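Local coordinates for protein transcriptional regulator, GntR family (Ralstonia eutropha, PDB 3IHU) that probably binds DNA through a winged helix-turn-helix part and regulates transcription, with a helical FCD domain attached, at residues G32-G37 and V46-V51; G37-E42 and D70-R75; G99-A104 and H143-L148; Q112-A117 and L149-N154. All coordinates share one frame; numbering follows the deposited sequence.

Interaction 1: residues G32-G37 and V46-V51; sequences GTFVPG and VAHFGV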
loop_
_atom_site.group_PDB
_atom_site.type_symbol
_atom_site.label_atom_id
_atom_site.label_comp_id
_atom_site.label_asym_id
_atom_site.label_seq_id
_atom_site.Cartn_x
_atom_site.Cartn_y
_atom_site.Cartn_z
ATOM N N GLY A 32 -4.164 -8.625 7.544
ATOM C CA GLY A 32 -4.622 -10.004 7.655
ATOM C C GLY A 32 -5.977 -10.176 8.306
ATOM O O GLY A 32 -6.390 -11.295 8.523
ATOM N N THR A 33 -6.682 -9.096 8.613
ATOM C CA THR A 33 -8.020 -9.216 9.215
ATOM C C THR A 33 -9.156 -9.365 8.169
ATOM O O THR A 33 -10.254 -9.680 8.524
ATOM C CB THR A 33 -8.346 -7.999 10.057
ATOM O OG1 THR A 33 -8.131 -6.835 9.264
ATOM C CG2 THR A 33 -7.446 -7.958 11.354
ATOM N N PHE A 34 -8.879 -9.037 6.912
ATOM C CA PHE A 34 -9.755 -9.351 5.799
ATOM C C PHE A 34 -8.859 -10.110 4.812
ATOM O O PHE A 34 -7.652 -9.853 4.768
ATOM C CB PHE A 34 -10.265 -8.055 5.120
ATOM C CG PHE A 34 -11.311 -7.324 5.900
ATOM C CD1 PHE A 34 -10.947 -6.380 6.837
ATOM C CD2 PHE A 34 -12.662 -7.573 5.708
ATOM C CE1 PHE A 34 -11.898 -5.737 7.586
ATOM C CE2 PHE A 34 -13.627 -6.921 6.444
ATOM C CZ PHE A 34 -13.241 -5.999 7.392
ATOM N N VAL A 35 -9.441 -11.015 4.020
ATOM C CA VAL A 35 -8.672 -11.822 3.076
ATOM C C VAL A 35 -9.256 -11.856 1.640
ATOM O O VAL A 35 -10.462 -11.710 1.428
ATOM C CB VAL A 35 -8.541 -13.257 3.567
ATOM C CG1 VAL A 35 -7.715 -13.253 4.870
ATOM C CG2 VAL A 35 -9.933 -13.931 3.751
ATOM N N PRO A 36 -8.390 -12.072 0.644
ATOM C CA PRO A 36 -8.865 -12.292 -0.717
ATOM C C PRO A 36 -9.906 -13.403 -0.749
ATOM O O PRO A 36 -9.741 -14.423 -0.053
ATOM C CB PRO A 36 -7.584 -12.721 -1.458
ATOM C CG PRO A 36 -6.486 -12.040 -0.681
ATOM C CD PRO A 36 -6.931 -12.155 0.753
ATOM N N GLY A 37 -11.009 -13.194 -1.470
ATOM C CA GLY A 37 -12.083 -14.211 -1.568
ATOM C C GLY A 37 -13.129 -14.048 -0.501
ATOM O O GLY A 37 -14.138 -14.739 -0.464
ATOM N N VAL A 46 -21.383 -2.687 8.824
ATOM C CA VAL A 46 -21.993 -1.656 9.673
ATOM C C VAL A 46 -21.569 -1.858 11.132
ATOM O O VAL A 46 -21.148 -0.903 11.805
ATOM C CB VAL A 46 -23.521 -1.640 9.538
ATOM C CG1 VAL A 46 -24.248 -0.791 10.738
ATOM C CG2 VAL A 46 -23.953 -1.129 8.144
ATOM N N ALA A 47 -21.686 -3.089 11.628
ATOM C CA ALA A 47 -21.385 -3.380 13.056
ATOM C C ALA A 47 -19.858 -3.288 13.269
ATOM O O ALA A 47 -19.384 -2.767 14.248
ATOM C CB ALA A 47 -21.898 -4.779 13.419
ATOM N N HIS A 48 -19.079 -3.797 12.330
ATOM C CA HIS A 48 -17.636 -3.810 12.504
ATOM C C HIS A 48 -17.031 -2.392 12.488
ATOM O O HIS A 48 -16.178 -2.061 13.286
ATOM C CB HIS A 48 -16.972 -4.615 11.359
ATOM C CG HIS A 48 -15.504 -4.831 11.549
ATOM N ND1 HIS A 48 -14.995 -5.634 12.550
ATOM C CD2 HIS A 48 -14.435 -4.329 10.893
ATOM C CE1 HIS A 48 -13.676 -5.658 12.464
ATOM N NE2 HIS A 48 -13.309 -4.859 11.481
ATOM N N PHE A 49 -17.433 -1.566 11.532
ATOM C CA PHE A 49 -16.850 -0.234 11.450
ATOM C C PHE A 49 -17.600 0.819 12.234
ATOM O O PHE A 49 -17.133 1.936 12.397
ATOM C CB PHE A 49 -16.640 0.135 9.981
ATOM C CG PHE A 49 -15.531 -0.620 9.349
ATOM C CD1 PHE A 49 -14.216 -0.346 9.704
ATOM C CD2 PHE A 49 -15.776 -1.611 8.408
ATOM C CE1 PHE A 49 -13.162 -1.047 9.129
ATOM C CE2 PHE A 49 -14.724 -2.304 7.811
ATOM C CZ PHE A 49 -13.417 -2.023 8.161
ATOM N N GLY A 50 -18.763 0.471 12.751
ATOM C CA GLY A 50 -19.570 1.435 13.447
ATOM C C GLY A 50 -20.061 2.572 12.583
ATOM O O GLY A 50 -20.267 3.658 13.076
ATOM N N VAL A 51 -20.320 2.322 11.310
ATOM C CA VAL A 51 -20.900 3.363 10.437
ATOM C C VAL A 51 -22.220 2.848 9.854
ATOM O O VAL A 51 -22.559 1.681 10.039
ATOM C CB VAL A 51 -19.911 3.752 9.335
ATOM C CG1 VAL A 51 -18.572 4.214 9.951
ATOM C CG2 VAL A 51 -19.676 2.580 8.395
#
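Val46 O takes two weak backbone bonds, from Gly50 N at 2.9 Å and from Val51 N, at the end of the helix that carries His48 and Phe49 to Phe34. No hydrogen bond joins residues 32-37 to 46-51. The contact is made by three aromatic rings. Phe34 reaches out from the loop after helix 17-31, and the CZ and CE1 end of its ring does the touching. Phe34 CZ lies 4.0 Å from Phe49 CE2. The two phenylalanine side chains approach head-on from the two segments, and Phe34 CE1 also reaches Phe49 CZ. With the imidazole of His48, Phe34 forms an offset edge-to-face pair. The edge of Phe34 is turned toward the face of His48, with ring centroids 5.8 Å apart and planes at 83°. Phe34 CZ is 4.1 Å from His48 CD2. His48 and Phe49 are neighbours in sequence, yet both rings reach Phe34, with different first torsions. His48 carries CG anti to its backbone N (chi1 -173°), whereas Phe49 carries CG anti to its carbonyl carbon (chi1 -72°). The two rings then meet each other as well. His48 CD2 stands 3.6 Å above the plane of Phe49, over the ring centre. The three rings pack as one cluster, which probably limits how each can turn. Phe49 also packs on Val21 of helix 17-31. The end of helix 42-49 is therefore joined to both the first helix and the loop that follows it. Gly50, with positive phi, then starts the turn toward helix 53-65. This helix, tight turn and helix is the helix-turn-helix unit of GntR-family DNA-binding domains.

Interaction 2: residues G37-E42 and D70-R75; sequences GQRLVE and DLQRHR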
loop_
_atom_site.group_PDB
_atom_site.type_symbol
_atom_site.label_atom_id
_atom_site.label_comp_id
_atom_site.label_asym_id
_atom_site.label_seq_id
_atom_site.Cartn_x
_atom_site.Cartn_y
_atom_site.Cartn_z
ATOM N N GLY A 37 -11.009 -13.194 -1.470
ATOM C CA GLY A 37 -12.083 -14.211 -1.568
ATOM C C GLY A 37 -13.129 -14.048 -0.501
ATOM O O GLY A 37 -14.138 -14.739 -0.464
ATOM N N GLN A 38 -12.913 -13.126 0.419
ATOM C CA GLN A 38 -13.869 -13.017 1.504
ATOM C C GLN A 38 -15.190 -12.364 1.043
ATOM O O GLN A 38 -15.184 -11.384 0.261
ATOM C CB GLN A 38 -13.275 -12.193 2.617
ATOM C CG GLN A 38 -14.084 -12.222 3.827
ATOM C CD GLN A 38 -13.378 -11.515 4.991
ATOM O OE1 GLN A 38 -12.229 -11.090 4.862
ATOM N NE2 GLN A 38 -14.083 -11.344 6.093
ATOM N N ARG A 39 -16.279 -12.946 1.518
ATOM C CA ARG A 39 -17.615 -12.412 1.335
ATOM C C ARG A 39 -17.931 -11.358 2.349
ATOM O O ARG A 39 -17.855 -11.638 3.535
ATOM C CB ARG A 39 -18.623 -13.497 1.586
ATOM C CG ARG A 39 -18.756 -14.365 0.443
ATOM C CD ARG A 39 -20.035 -14.106 -0.352
ATOM N NE ARG A 39 -19.879 -14.970 -1.512
ATOM C CZ ARG A 39 -20.435 -14.788 -2.697
ATOM N NH1 ARG A 39 -21.271 -13.768 -2.933
ATOM N NH2 ARG A 39 -20.129 -15.658 -3.653
ATOM N N LEU A 40 -18.230 -10.147 1.908
ATOM C CA LEU A 40 -18.566 -9.083 2.826
ATOM C C LEU A 40 -20.053 -8.863 2.848
ATOM O O LEU A 40 -20.685 -8.774 1.807
ATOM C CB LEU A 40 -17.852 -7.808 2.443
ATOM C CG LEU A 40 -16.349 -7.904 2.345
ATOM C CD1 LEU A 40 -15.755 -6.592 1.781
ATOM C CD2 LEU A 40 -15.780 -8.306 3.706
ATOM N N VAL A 41 -20.614 -8.796 4.049
ATOM C CA VAL A 41 -22.015 -8.599 4.267
ATOM C C VAL A 41 -22.217 -7.155 4.796
ATOM O O VAL A 41 -21.590 -6.774 5.799
ATOM C CB VAL A 41 -22.540 -9.653 5.300
ATOM C CG1 VAL A 41 -23.930 -9.374 5.641
ATOM C CG2 VAL A 41 -22.424 -11.099 4.710
ATOM N N GLU A 42 -23.085 -6.367 4.141
ATOM C CA GLU A 42 -23.377 -4.975 4.566
ATOM C C GLU A 42 -23.566 -4.834 6.102
ATOM O O GLU A 42 -22.923 -4.017 6.723
ATOM C CB GLU A 42 -24.604 -4.405 3.813
ATOM C CG GLU A 42 -25.095 -3.027 4.285
ATOM C CD GLU A 42 -26.100 -2.354 3.320
ATOM O OE1 GLU A 42 -27.303 -2.405 3.640
ATOM O OE2 GLU A 42 -25.671 -1.790 2.258
ATOM N N ASP A 70 -15.538 -7.106 -5.862
ATOM C CA ASP A 70 -16.635 -7.163 -6.816
ATOM C C ASP A 70 -17.942 -7.084 -6.026
ATOM O O ASP A 70 -18.211 -7.937 -5.182
ATOM C CB ASP A 70 -16.642 -8.472 -7.606
ATOM C CG ASP A 70 -15.462 -8.600 -8.517
ATOM O OD1 ASP A 70 -14.887 -7.556 -8.923
ATOM O OD2 ASP A 70 -15.117 -9.767 -8.811
ATOM N N LEU A 71 -18.752 -6.084 -6.370
ATOM C CA LEU A 71 -20.096 -5.939 -5.847
ATOM C C LEU A 71 -20.978 -7.132 -6.211
ATOM O O LEU A 71 -20.857 -7.693 -7.294
ATOM C CB LEU A 71 -20.724 -4.629 -6.352
ATOM C CG LEU A 71 -20.001 -3.318 -5.997
ATOM C CD1 LEU A 71 -20.908 -2.107 -6.277
ATOM C CD2 LEU A 71 -19.526 -3.319 -4.549
ATOM N N GLN A 72 -21.847 -7.518 -5.285
ATOM C CA GLN A 72 -22.764 -8.649 -5.475
ATOM C C GLN A 72 -24.185 -8.147 -5.277
ATOM O O GLN A 72 -24.405 -6.965 -5.020
ATOM C CB GLN A 72 -22.498 -9.755 -4.431
ATOM C CG GLN A 72 -21.029 -10.217 -4.317
ATOM C CD GLN A 72 -20.574 -11.034 -5.522
ATOM O OE1 GLN A 72 -20.588 -12.277 -5.501
ATOM N NE2 GLN A 72 -20.181 -10.338 -6.586
ATOM N N ARG A 73 -25.145 -9.058 -5.363
ATOM C CA ARG A 73 -26.548 -8.735 -5.067
ATOM C C ARG A 73 -26.770 -8.612 -3.548
ATOM O O ARG A 73 -25.948 -9.060 -2.722
ATOM C CB ARG A 73 -27.481 -9.812 -5.656
ATOM N N HIS A 74 -27.898 -8.009 -3.190
ATOM C CA HIS A 74 -28.318 -7.877 -1.792
ATOM C C HIS A 74 -27.320 -7.042 -0.974
ATOM O O HIS A 74 -27.169 -7.268 0.217
ATOM C CB HIS A 74 -28.573 -9.261 -1.162
ATOM C CG HIS A 74 -29.249 -10.226 -2.093
ATOM N ND1 HIS A 74 -30.622 -10.270 -2.262
ATOM C CD2 HIS A 74 -28.734 -11.163 -2.932
ATOM C CE1 HIS A 74 -30.921 -11.206 -3.148
ATOM N NE2 HIS A 74 -29.794 -11.756 -3.576
ATOM N N ARG A 75 -26.683 -6.067 -1.637
ATOM C CA ARG A 75 -25.830 -5.075 -0.991
ATOM C C ARG A 75 -24.487 -5.630 -0.514
ATOM O O ARG A 75 -23.844 -5.034 0.366
ATOM C CB ARG A 75 -26.551 -4.421 0.210
ATOM C CG ARG A 75 -27.937 -3.837 -0.095
ATOM C CD ARG A 75 -27.834 -2.702 -1.115
ATOM N NE ARG A 75 -29.111 -1.961 -1.241
ATOM C CZ ARG A 75 -29.281 -0.856 -1.972
ATOM N NH1 ARG A 75 -28.271 -0.336 -2.657
ATOM N NH2 ARG A 75 -30.468 -0.258 -2.014
HETATM O O HOH W 1 -25.130 -7.804 2.441
HETATM O O HOH W 2 -23.474 -2.611 0.793
#
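The turn between strands 69-71 and 77-79, the wing of the winged helix-turn-helix fold, meets residues 37-42 at two places: Gln72 with Arg39, and Arg75 with Glu42. Arg39 NH1 gives a weak hydrogen bond to Gln72 OE1, 3.0 Å long and bent to 120° at the hydrogen. The two side chains cross at about a right angle, with guanidinium and amide planes 51° apart. Gln72 is bent at chi2 (-72°), which lets the other end of its amide turn back on its own backbone. There Gln72 NE2 donates to Leu71 O at 2.8 Å, from above the carbonyl plane. The second meeting place is mostly aliphatic on the arginine side. Glu42 and Arg75 run side by side, and Glu42 OE2 comes 3.4 Å from Arg75 CB. Their charged ends do not pair, since Glu42 OE2 is 4.9 Å from Arg75 NE. The carboxylate instead forms salt bridges with Arg53 and Arg57 of helix 53-65. One water takes the N-H of Glu42 at 3.0 Å and donates to His74 O. The wing is therefore tied to the start of helix 42-49 by water and side-chain packing, while the nearby arginines probably keep Glu42 ionised.

Interaction 3: residues G99-A104 and H143-L148; sequences GLLARA and HFYRTL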
loop_
_atom_site.group_PDB
_atom_site.type_symbol
_atom_site.label_atom_id
_atom_site.label_comp_id
_atom_site.label_asym_id
_atom_site.label_seq_id
_atom_site.Cartn_x
_atom_site.Cartn_y
_atom_site.Cartn_z
ATOM N N GLY A 99 8.168 4.125 -8.397
ATOM C CA GLY A 99 9.235 4.886 -8.962
ATOM C C GLY A 99 8.971 6.371 -8.981
ATOM O O GLY A 99 9.806 7.148 -8.545
ATOM N N LEU A 100 7.829 6.785 -9.526
ATOM C CA LEU A 100 7.482 8.171 -9.522
ATOM C C LEU A 100 7.258 8.748 -8.124
ATOM O O LEU A 100 7.530 9.895 -7.911
ATOM C CB LEU A 100 6.275 8.438 -10.391
ATOM C CG LEU A 100 5.857 9.843 -10.674
ATOM C CD1 LEU A 100 7.023 10.688 -11.083
ATOM C CD2 LEU A 100 4.699 9.788 -11.814
ATOM N N LEU A 101 6.702 7.985 -7.193
ATOM C CA LEU A 101 6.559 8.469 -5.825
ATOM C C LEU A 101 7.930 8.910 -5.222
ATOM O O LEU A 101 8.041 9.991 -4.616
ATOM C CB LEU A 101 5.957 7.383 -4.972
ATOM C CG LEU A 101 5.664 7.688 -3.499
ATOM C CD1 LEU A 101 4.499 8.655 -3.341
ATOM C CD2 LEU A 101 5.544 6.371 -2.712
ATOM N N ALA A 102 8.922 8.024 -5.334
ATOM C CA ALA A 102 10.295 8.262 -4.854
ATOM C C ALA A 102 10.889 9.423 -5.614
ATOM O O ALA A 102 11.483 10.324 -5.035
ATOM C CB ALA A 102 11.163 7.001 -5.052
ATOM N N ARG A 103 10.771 9.392 -6.945
ATOM C CA ARG A 103 11.265 10.485 -7.758
ATOM C C ARG A 103 10.742 11.823 -7.337
ATOM O O ARG A 103 11.516 12.770 -7.119
ATOM C CB ARG A 103 10.942 10.264 -9.226
ATOM C CG ARG A 103 11.488 11.360 -10.169
ATOM C CD ARG A 103 10.964 11.197 -11.613
ATOM N NE ARG A 103 11.712 12.142 -12.416
ATOM C CZ ARG A 103 12.910 11.928 -12.949
ATOM N NH1 ARG A 103 13.491 10.746 -12.918
ATOM N NH2 ARG A 103 13.515 12.917 -13.554
ATOM N N ALA A 104 9.438 11.927 -7.159
ATOM C CA ALA A 104 8.852 13.222 -6.818
ATOM C C ALA A 104 9.261 13.669 -5.392
ATOM O O ALA A 104 9.346 14.873 -5.129
ATOM C CB ALA A 104 7.350 13.198 -6.947
ATOM N N HIS A 143 3.128 4.900 6.907
ATOM C CA HIS A 143 3.699 6.188 7.226
ATOM C C HIS A 143 4.854 6.630 6.304
ATOM O O HIS A 143 4.964 7.802 5.917
ATOM C CB HIS A 143 4.175 6.180 8.711
ATOM C CG HIS A 143 4.639 7.504 9.188
ATOM N ND1 HIS A 143 3.884 8.652 9.035
ATOM C CD2 HIS A 143 5.778 7.883 9.826
ATOM C CE1 HIS A 143 4.544 9.678 9.548
ATOM N NE2 HIS A 143 5.689 9.239 10.035
ATOM N N PHE A 144 5.718 5.685 5.972
ATOM C CA PHE A 144 6.807 5.907 5.043
ATOM C C PHE A 144 6.272 6.392 3.687
ATOM O O PHE A 144 6.698 7.428 3.176
ATOM C CB PHE A 144 7.528 4.573 4.862
ATOM C CG PHE A 144 8.662 4.608 3.922
ATOM C CD1 PHE A 144 9.733 5.415 4.156
ATOM C CD2 PHE A 144 8.677 3.796 2.807
ATOM C CE1 PHE A 144 10.814 5.406 3.303
ATOM C CE2 PHE A 144 9.763 3.783 1.947
ATOM C CZ PHE A 144 10.832 4.600 2.215
ATOM N N TYR A 145 5.290 5.659 3.152
ATOM C CA TYR A 145 4.690 6.007 1.853
ATOM C C TYR A 145 4.012 7.346 1.920
ATOM O O TYR A 145 4.174 8.170 1.017
ATOM C CB TYR A 145 3.698 4.930 1.400
ATOM C CG TYR A 145 4.355 3.784 0.680
ATOM C CD1 TYR A 145 5.237 2.943 1.309
ATOM C CD2 TYR A 145 4.051 3.517 -0.664
ATOM C CE1 TYR A 145 5.838 1.903 0.645
ATOM C CE2 TYR A 145 4.661 2.476 -1.334
ATOM C CZ TYR A 145 5.536 1.677 -0.684
ATOM O OH TYR A 145 6.084 0.671 -1.384
ATOM N N ARG A 146 3.237 7.587 2.976
ATOM C CA ARG A 146 2.582 8.880 3.104
ATOM C C ARG A 146 3.575 10.059 3.176
ATOM O O ARG A 146 3.369 11.123 2.568
ATOM C CB ARG A 146 1.618 8.874 4.310
ATOM C CG ARG A 146 1.095 10.250 4.750
ATOM C CD ARG A 146 0.417 11.069 3.629
ATOM N NE ARG A 146 -0.647 10.314 2.943
ATOM C CZ ARG A 146 -1.946 10.347 3.249
ATOM N NH1 ARG A 146 -2.396 11.089 4.248
ATOM N NH2 ARG A 146 -2.805 9.616 2.543
ATOM N N THR A 147 4.685 9.874 3.877
ATOM C CA THR A 147 5.706 10.930 3.947
ATOM C C THR A 147 6.288 11.161 2.564
ATOM O O THR A 147 6.449 12.317 2.130
ATOM C CB THR A 147 6.795 10.565 4.977
ATOM O OG1 THR A 147 6.162 10.119 6.183
ATOM C CG2 THR A 147 7.653 11.710 5.291
ATOM N N LEU A 148 6.568 10.077 1.839
ATOM C CA LEU A 148 7.064 10.240 0.489
ATOM C C LEU A 148 6.060 11.045 -0.323
ATOM O O LEU A 148 6.447 11.913 -1.128
ATOM C CB LEU A 148 7.380 8.909 -0.205
ATOM C CG LEU A 148 8.550 8.106 0.352
ATOM C CD1 LEU A 148 8.578 6.728 -0.350
ATOM C CD2 LEU A 148 9.899 8.925 0.231
HETATM O O HOH W 3 6.158 11.780 -3.943
#
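Leu101 of helix 84-105 packs on Tyr145 and Leu148, which lie one turn apart on helix 134-152. One methyl does most of the touching. Leu101 CD2 is 3.8 Å from Tyr145 CD2 and 3.9 Å from Leu148 CD1. Leu101 CG also rests on Leu148 CB at 3.9 Å. Leu101 crosses both partners at about a right angle. Its CG stands anti to the backbone N (chi1 -178°), which sends the branched end across to the other helix. A water adds a polar link beside the methyls. It donates to Leu101 O at 2.7 Å and to Leu148 O at 2.8 Å. Further out, Leu148 CD1 lies over one face of the Phe144 ring, near the rim. On the same helix, Thr147 OG1 donates to His143 O at 2.6 Å, and Thr147 N reaches that oxygen from the opposite face of its plane. Tyr145 also makes a cation-pi contact with Arg141 and meets the ring of His165. Leu101, Tyr145 and Leu148 are all buried, and Ala102 packs on helix 179-195: this is core packing of the helical FCD domain. Dispersion between apolar groups carries the contact, and the water bridges one carbonyl oxygen of each helix beside it.

Interaction 4: residues Q112-A117 and L149-N154; sequences QPQVQA and LEMGDN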
loop_
_atom_site.group_PDB
_atom_site.type_symbol
_atom_site.label_atom_id
_atom_site.label_comp_id
_atom_site.label_asym_id
_atom_site.label_seq_id
_atom_site.Cartn_x
_atom_site.Cartn_y
_atom_site.Cartn_z
ATOM N N GLN A 112 13.371 20.120 6.238
ATOM C CA GLN A 112 13.918 19.449 7.427
ATOM C C GLN A 112 12.887 18.618 8.141
ATOM O O GLN A 112 13.123 17.461 8.456
ATOM C CB GLN A 112 14.577 20.441 8.409
ATOM C CG GLN A 112 16.079 20.517 8.231
ATOM C CD GLN A 112 16.748 21.550 9.126
ATOM O OE1 GLN A 112 16.964 21.313 10.309
ATOM N NE2 GLN A 112 17.058 22.695 8.569
ATOM N N PRO A 113 11.694 19.195 8.395
ATOM C CA PRO A 113 10.682 18.388 9.106
ATOM C C PRO A 113 10.256 17.094 8.407
ATOM O O PRO A 113 9.963 16.086 9.068
ATOM C CB PRO A 113 9.474 19.331 9.199
ATOM C CG PRO A 113 9.998 20.672 8.963
ATOM C CD PRO A 113 11.149 20.495 7.998
ATOM N N GLN A 114 10.180 17.128 7.087
ATOM C CA GLN A 114 9.759 15.954 6.300
ATOM C C GLN A 114 10.873 14.904 6.266
ATOM O O GLN A 114 10.607 13.704 6.360
ATOM C CB GLN A 114 9.372 16.370 4.880
ATOM C CG GLN A 114 8.024 17.097 4.801
ATOM C CD GLN A 114 7.743 17.616 3.390
ATOM O OE1 GLN A 114 8.634 17.693 2.564
ATOM N NE2 GLN A 114 6.504 17.937 3.114
ATOM N N VAL A 115 12.107 15.371 6.118
ATOM C CA VAL A 115 13.292 14.521 6.209
ATOM C C VAL A 115 13.319 13.775 7.548
ATOM O O VAL A 115 13.535 12.560 7.569
ATOM C CB VAL A 115 14.562 15.340 5.997
ATOM C CG1 VAL A 115 15.833 14.546 6.408
ATOM C CG2 VAL A 115 14.632 15.803 4.569
ATOM N N GLN A 116 13.029 14.492 8.633
ATOM C CA GLN A 116 12.948 13.911 9.977
ATOM C C GLN A 116 11.870 12.877 10.082
ATOM O O GLN A 116 12.075 11.814 10.678
ATOM C CB GLN A 116 12.687 14.978 11.053
ATOM C CG GLN A 116 13.885 15.869 11.313
ATOM C CD GLN A 116 13.686 16.813 12.508
ATOM O OE1 GLN A 116 12.643 16.801 13.178
ATOM N NE2 GLN A 116 14.696 17.625 12.769
ATOM N N ALA A 117 10.705 13.184 9.521
ATOM C CA ALA A 117 9.627 12.200 9.393
ATOM C C ALA A 117 10.069 10.995 8.582
ATOM O O ALA A 117 9.802 9.872 8.958
ATOM C CB ALA A 117 8.385 12.849 8.769
ATOM N N LEU A 149 4.776 10.779 -0.099
ATOM C CA LEU A 149 3.726 11.468 -0.871
ATOM C C LEU A 149 3.718 12.952 -0.565
ATOM O O LEU A 149 3.703 13.768 -1.476
ATOM C CB LEU A 149 2.369 10.857 -0.572
ATOM C CG LEU A 149 1.183 11.395 -1.371
ATOM C CD1 LEU A 149 1.282 11.127 -2.911
ATOM C CD2 LEU A 149 -0.034 10.739 -0.791
ATOM N N GLU A 150 3.782 13.289 0.710
ATOM C CA GLU A 150 3.738 14.674 1.149
ATOM C C GLU A 150 4.936 15.427 0.645
ATOM O O GLU A 150 4.820 16.601 0.289
ATOM C CB GLU A 150 3.654 14.793 2.677
ATOM C CG GLU A 150 2.365 14.253 3.296
ATOM C CD GLU A 150 1.092 14.793 2.602
ATOM O OE1 GLU A 150 1.002 16.031 2.376
ATOM O OE2 GLU A 150 0.198 13.968 2.256
HETATM N N MSE A 151 6.066 14.742 0.575
HETATM C CA MSE A 151 7.299 15.310 0.058
HETATM C C MSE A 151 7.201 15.695 -1.406
HETATM O O MSE A 151 7.693 16.744 -1.801
HETATM C CB MSE A 151 8.469 14.317 0.289
HETATM C CG MSE A 151 9.005 14.343 1.680
HETATM SE SE MSE A 151 10.263 12.939 2.096
HETATM C CE MSE A 151 11.755 14.021 1.381
ATOM N N GLY A 152 6.541 14.877 -2.247
ATOM C CA GLY A 152 6.483 15.190 -3.660
ATOM C C GLY A 152 5.375 16.164 -4.007
ATOM O O GLY A 152 5.462 16.869 -5.008
ATOM N N ASP A 153 4.368 16.241 -3.149
ATOM C CA ASP A 153 3.186 17.040 -3.371
ATOM C C ASP A 153 2.603 16.932 -4.823
ATOM O O ASP A 153 2.171 17.914 -5.375
ATOM C CB ASP A 153 3.463 18.488 -3.028
ATOM C CG ASP A 153 2.206 19.243 -2.706
ATOM O OD1 ASP A 153 1.210 18.605 -2.317
ATOM O OD2 ASP A 153 2.200 20.459 -2.826
ATOM N N ASN A 154 2.674 15.751 -5.427
ATOM C CA ASN A 154 2.116 15.515 -6.769
ATOM C C ASN A 154 0.638 15.168 -6.591
ATOM O O ASN A 154 0.300 14.072 -6.147
ATOM C CB ASN A 154 2.923 14.444 -7.503
ATOM C CG ASN A 154 2.464 14.215 -8.908
ATOM O OD1 ASN A 154 1.279 14.220 -9.143
ATOM N ND2 ASN A 154 3.401 13.999 -9.861
HETATM O O HOH W 4 5.536 19.582 0.499
#
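The van der Waals part of this contact is Gln114 against Met151, deposited as selenomethionine. The two side chains run antiparallel, side by side. Gln114 CB lies 3.8 Å from Met151 CG, and farther out Gln114 OE1 lies 3.5 Å from the same carbon. Gln114 places CG anti to its carbonyl carbon (chi1 -74°) and runs extended from there, which brings its amide beside Met151 and the carbonyl of Glu150. Met151 bends at chi3 and continues on to Ala105 and Val193. Its backbone is the nearest to that of Gln114, with CA atoms 6.7 Å apart. The first turn of helix 112-130 is thereby joined to the last turn of helix 134-152, at one end of the helical bundle of the FCD domain. The polar part works through water. Gln114 NE2 is 3.5 Å from Glu150 O, and no direct hydrogen bond is formed. A water accepts from Gln114 NE2 at 3.2 Å and donates to Glu150 O at 3.1 Å. Among charged groups, Glu150 sets out toward helix 112-130, but its carboxylate turns away to a salt bridge with Arg158, which also pairs with Asp153.

How the interactions relate
The four contacts form two pairs. Interactions 1 and 2 lie in the winged helix-turn-helix part, with centres 11 Å apart. They share Gly37, and Phe34 CE2 packs on Leu40 CD2 at 3.7 Å. Interactions 3 and 4 lie in the FCD domain, with centres 8 Å apart, and both use helix 134-152. There Leu101 CD1 meets Leu149 CA at 3.8 Å, and Thr147 CG2 meets Ala117 CB at 3.7 Å. Within each pair the segments alternate along the chain. The pairs themselves follow in series and do not touch: interactions 1 and 3 come no nearer than about 15 Å between nearest atoms, and the centres of interactions 2 and 4 are about 38 Å apart.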